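Local coordinates for SCARECROW-LIKE protein 7 (Oryza sativa Japonica Group, PDB 5HYZ) that probably acts as a homodimeric plant transcription factor that binds DNA through its GRAS domain and contributes to resistance against abiotic stress, at residues R168-A171 with K172-V176; Q129-A132 with T133-E136. All blocks are in the same frame, centred on the assembly; numbering follows the deposited sequence.

Contacts 1 and 2 are the C-terminal ends of two neighbouring helices, 157-174 and 122-132, in the Rossmann-like part of the GRAS domain. Contact 2 comes first along the chain. Their centres lie about 13 Å apart, and both are far from the centre of the chain, at about 28 and 26 Å. They touch directly. L174 CD2 packs against A132 CB at 4.0 Å and against Q129 OE1 at 3.6 Å, while F170 CZ lies 3.9 Å from the same Q129 OE1. Both contacts also reach the second subunit, where S334 packs on F170 and L174 and hydrogen-bonds Q129. Together they form one patch of the dimer interface.

Contact 1: residues R168-A171 with K172-V176; sequences RDFA and KLLGV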
loop_
_atom_site.group_PDB
_atom_site.type_symbol
_atom_site.label_atom_id
_atom_site.label_comp_id
_atom_site.label_asym_id
_atom_site.label_seq_id
_atom_site.Cartn_x
_atom_site.Cartn_y
_atom_site.Cartn_z
ATOM N N ARG A 168 13.283 -14.909 -7.494
ATOM C CA ARG A 168 13.894 -15.280 -8.769
ATOM C C ARG A 168 12.886 -15.151 -9.913
ATOM O O ARG A 168 13.249 -14.687 -10.998
ATOM C CB ARG A 168 14.430 -16.749 -8.686
ATOM C CG ARG A 168 15.740 -16.840 -7.880
ATOM C CD ARG A 168 16.122 -18.403 -7.640
ATOM N NE ARG A 168 17.386 -18.499 -6.836
ATOM C CZ ARG A 168 18.592 -18.430 -7.366
ATOM N NH1 ARG A 168 18.736 -18.269 -8.696
ATOM N NH2 ARG A 168 19.656 -18.522 -6.574
ATOM N N ASP A 169 11.620 -15.506 -9.659
ATOM C CA ASP A 169 10.572 -15.345 -10.719
ATOM C C ASP A 169 10.398 -13.855 -11.060
ATOM O O ASP A 169 10.258 -13.425 -12.228
ATOM C CB ASP A 169 9.227 -15.951 -10.294
ATOM C CG ASP A 169 9.261 -17.497 -10.247
ATOM O OD1 ASP A 169 10.234 -18.105 -10.762
ATOM O OD2 ASP A 169 8.335 -18.077 -9.653
ATOM N N PHE A 170 10.459 -13.022 -10.002
ATOM C CA PHE A 170 10.323 -11.568 -10.242
ATOM C C PHE A 170 11.453 -10.978 -11.057
ATOM O O PHE A 170 11.275 -10.156 -12.003
ATOM C CB PHE A 170 10.219 -10.880 -8.858
ATOM C CG PHE A 170 9.848 -9.405 -8.926
ATOM C CD1 PHE A 170 8.545 -9.042 -9.173
ATOM C CD2 PHE A 170 10.818 -8.404 -8.727
ATOM C CE1 PHE A 170 8.188 -7.714 -9.253
ATOM C CE2 PHE A 170 10.456 -7.042 -8.834
ATOM C CZ PHE A 170 9.125 -6.729 -9.064
ATOM N N ALA A 171 12.679 -11.394 -10.708
ATOM C CA ALA A 171 13.835 -10.920 -11.425
ATOM C C ALA A 171 13.768 -11.325 -12.912
ATOM O O ALA A 171 14.278 -10.596 -13.756
ATOM C CB ALA A 171 15.156 -11.491 -10.792
ATOM N N LYS A 172 13.236 -12.524 -13.189
ATOM C CA LYS A 172 13.053 -12.891 -14.625
ATOM C C LYS A 172 12.207 -11.843 -15.375
ATOM O O LYS A 172 12.528 -11.489 -16.533
ATOM C CB LYS A 172 12.399 -14.237 -14.747
ATOM C CG LYS A 172 13.380 -15.313 -14.347
ATOM C CD LYS A 172 12.630 -16.643 -14.355
ATOM C CE LYS A 172 13.535 -17.781 -13.862
ATOM N NZ LYS A 172 12.622 -18.893 -13.522
ATOM N N LEU A 173 11.184 -11.326 -14.691
ATOM C CA LEU A 173 10.317 -10.305 -15.332
ATOM C C LEU A 173 10.988 -8.942 -15.495
ATOM O O LEU A 173 10.457 -8.059 -16.170
ATOM C CB LEU A 173 9.057 -10.116 -14.506
ATOM C CG LEU A 173 8.193 -11.336 -14.314
ATOM C CD1 LEU A 173 6.991 -10.935 -13.459
ATOM C CD2 LEU A 173 7.783 -11.922 -15.634
ATOM N N LEU A 174 12.157 -8.760 -14.865
ATOM C CA LEU A 174 12.993 -7.587 -15.132
ATOM C C LEU A 174 14.134 -7.775 -16.092
ATOM O O LEU A 174 14.840 -6.810 -16.384
ATOM C CB LEU A 174 13.612 -7.067 -13.804
ATOM C CG LEU A 174 12.616 -6.820 -12.670
ATOM C CD1 LEU A 174 13.416 -6.702 -11.325
ATOM C CD2 LEU A 174 11.796 -5.564 -12.909
ATOM N N GLY A 175 14.403 -9.025 -16.510
ATOM C CA GLY A 175 15.498 -9.240 -17.425
ATOM C C GLY A 175 16.835 -9.074 -16.727
ATOM O O GLY A 175 17.825 -8.716 -17.361
ATOM N N VAL A 176 16.879 -9.309 -15.426
ATOM C CA VAL A 176 18.192 -9.140 -14.724
ATOM C C VAL A 176 18.724 -10.442 -14.179
ATOM O O VAL A 176 17.938 -11.263 -13.683
ATOM C CB VAL A 176 18.117 -8.153 -13.538
ATOM C CG1 VAL A 176 17.616 -6.860 -13.986
ATOM C CG2 VAL A 176 17.150 -8.621 -12.546
#
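K172 lies alongside D169, one turn of helix further on, and the two side chains point the same way. K172 CB sits 3.4 Å from D169 O. CG comes equally close to R168 O, and CD passes the same oxygen at a longer distance. CG is anti to the carbonyl carbon (chi1 -72°) and the chain runs extended from there. This carries NZ to D169 OD1, where it forms a long salt bridge of 3.7 Å. Both residues are exposed, so this pairing is probably weak.

Another face of the helix is apolar. L174 CD1 meets the F170 ring obliquely, 3.9 Å from F170 CE2. The F170 ring reaches it with CG anti to the backbone N (chi1 -171°). L128 of helix 122-132 also packs against L174.

A171 O closes the helix end. L174 N binds it at 3.0 Å from above the carbonyl plane, and V176 N gives a weak but nearly straight bond (3.3 Å, 171°). K172 N still makes an ordinary helical bond to R168 O. G175 follows with positive phi, and its N bonds to K172 O. The turn brings V176 CG2 to 3.9 Å from A171 CB, an apolar contact across the motif. L174 O accepts a hydrogen bond from K138 NZ.

This is a Schellman motif. It ends helix 157-174 and turns the chain into strand 177-182, within a beta-alpha-beta unit of the Rossmann-like fold.

Contact 2: residues Q129-A132 with T133-E136; sequences QALA and TRPE
Q129 O is gripped where its helix ends. T133 N donates to it at 3.3 Å, with the donor tilted 25° from the carbonyl plane. A132 N adds a weak bond. T133 OG1 also lies 3.1 Å from Q129 O, but its proton has another acceptor within reach. The hydroxyl folds back over the last turn because it sits between the backbone N and the carbonyl carbon (chi1 51°). CG2 takes the place beside the backbone N.

A130 O accepts a weak bond from T133 N. A water donates to A130 O at 2.6 Å and makes a weak bond with T133 OG1. R134 N closes the turn with a straight bond to L131 O (3.3 Å, 168°), approaching from above the carbonyl plane.

The R134 side chain then runs back past the same carbonyl. CG is 3.3 Å from L131 O, and CD meets L131 CD2 at 4.1 Å as the two chains cross. L102 and I111 pack on both residues. Beyond CD the guanidinium binds G137 O through NE and A108 O through NH2. E136 CB lies above one face, offset toward its rim.

The carbonyls of Q129, A130 and L131 are thus met by backbone NH groups, and A130 O also by a water, with the T133 hydroxyl close by. The guanidinium of the buried R134 donates to backbone carbonyls, whose dipoles probably offset its positive charge. This ties the loop after helix 122-132 to the chain leading into strand 110-118.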
loop_
_atom_site.group_PDB
_atom_site.type_symbol
_atom_site.label_atom_id
_atom_site.label_comp_id
_atom_site.label_asym_id
_atom_site.label_seq_id
_atom_site.Cartn_x
_atom_site.Cartn_y
_atom_site.Cartn_z
ATOM N N GLN A 129 12.855 -3.764 -8.542
ATOM C CA GLN A 129 12.111 -2.849 -9.441
ATOM C C GLN A 129 12.790 -1.484 -9.573
ATOM O O GLN A 129 12.972 -0.912 -10.698
ATOM C CB GLN A 129 10.694 -2.698 -8.905
ATOM C CG GLN A 129 9.769 -1.701 -9.747
ATOM C CD GLN A 129 9.353 -2.316 -11.053
ATOM O OE1 GLN A 129 9.391 -3.525 -11.231
ATOM N NE2 GLN A 129 8.939 -1.461 -12.011
ATOM N N ALA A 130 13.217 -0.954 -8.419
ATOM C CA ALA A 130 13.915 0.334 -8.429
ATOM C C ALA A 130 15.248 0.300 -9.164
ATOM O O ALA A 130 15.539 1.205 -9.935
ATOM C CB ALA A 130 14.097 0.847 -6.970
ATOM N N LEU A 131 16.061 -0.747 -8.959
ATOM C CA LEU A 131 17.333 -0.892 -9.644
ATOM C C LEU A 131 17.110 -0.987 -11.153
ATOM O O LEU A 131 17.926 -0.487 -11.934
ATOM C CB LEU A 131 18.101 -2.175 -9.150
ATOM C CG LEU A 131 18.662 -2.025 -7.714
ATOM C CD1 LEU A 131 19.130 -3.385 -7.133
ATOM C CD2 LEU A 131 19.785 -1.007 -7.729
ATOM N N ALA A 132 16.006 -1.622 -11.548
ATOM C CA ALA A 132 15.803 -1.850 -12.983
ATOM C C ALA A 132 15.583 -0.540 -13.643
ATOM O O ALA A 132 15.931 -0.386 -14.815
ATOM C CB ALA A 132 14.632 -2.788 -13.254
ATOM N N THR A 133 14.992 0.399 -12.902
ATOM C CA THR A 133 14.749 1.706 -13.497
ATOM C C THR A 133 15.665 2.871 -13.018
ATOM O O THR A 133 15.347 4.059 -13.201
ATOM C CB THR A 133 13.250 2.087 -13.279
ATOM O OG1 THR A 133 12.899 1.941 -11.900
ATOM C CG2 THR A 133 12.375 1.098 -14.024
ATOM N N ARG A 134 16.838 2.557 -12.463
ATOM C CA ARG A 134 17.662 3.628 -11.885
ATOM C C ARG A 134 18.398 4.431 -12.972
ATOM O O ARG A 134 18.589 3.948 -14.079
ATOM C CB ARG A 134 18.664 3.006 -10.879
ATOM C CG ARG A 134 19.728 2.268 -11.649
ATOM C CD ARG A 134 20.812 1.630 -10.714
ATOM N NE ARG A 134 21.779 0.918 -11.557
ATOM C CZ ARG A 134 22.975 0.499 -11.141
ATOM N NH1 ARG A 134 23.337 0.636 -9.857
ATOM N NH2 ARG A 134 23.791 -0.070 -12.002
ATOM N N PRO A 135 18.853 5.657 -12.662
ATOM C CA PRO A 135 19.467 6.537 -13.681
ATOM C C PRO A 135 20.644 5.949 -14.389
ATOM O O PRO A 135 20.838 6.141 -15.587
ATOM C CB PRO A 135 19.916 7.748 -12.862
ATOM C CG PRO A 135 18.965 7.790 -11.744
ATOM C CD PRO A 135 18.685 6.345 -11.377
ATOM N N GLU A 136 21.465 5.197 -13.668
ATOM C CA GLU A 136 22.652 4.679 -14.284
ATOM C C GLU A 136 22.399 3.489 -15.201
ATOM O O GLU A 136 23.321 2.965 -15.815
ATOM C CB GLU A 136 23.665 4.286 -13.183
ATOM C CG GLU A 136 23.996 5.407 -12.197
ATOM C CD GLU A 136 22.956 5.624 -11.045
ATOM O OE1 GLU A 136 21.906 4.944 -10.968
ATOM O OE2 GLU A 136 23.198 6.500 -10.180
HETATM O O HOH W 1 14.527 3.612 -9.554
#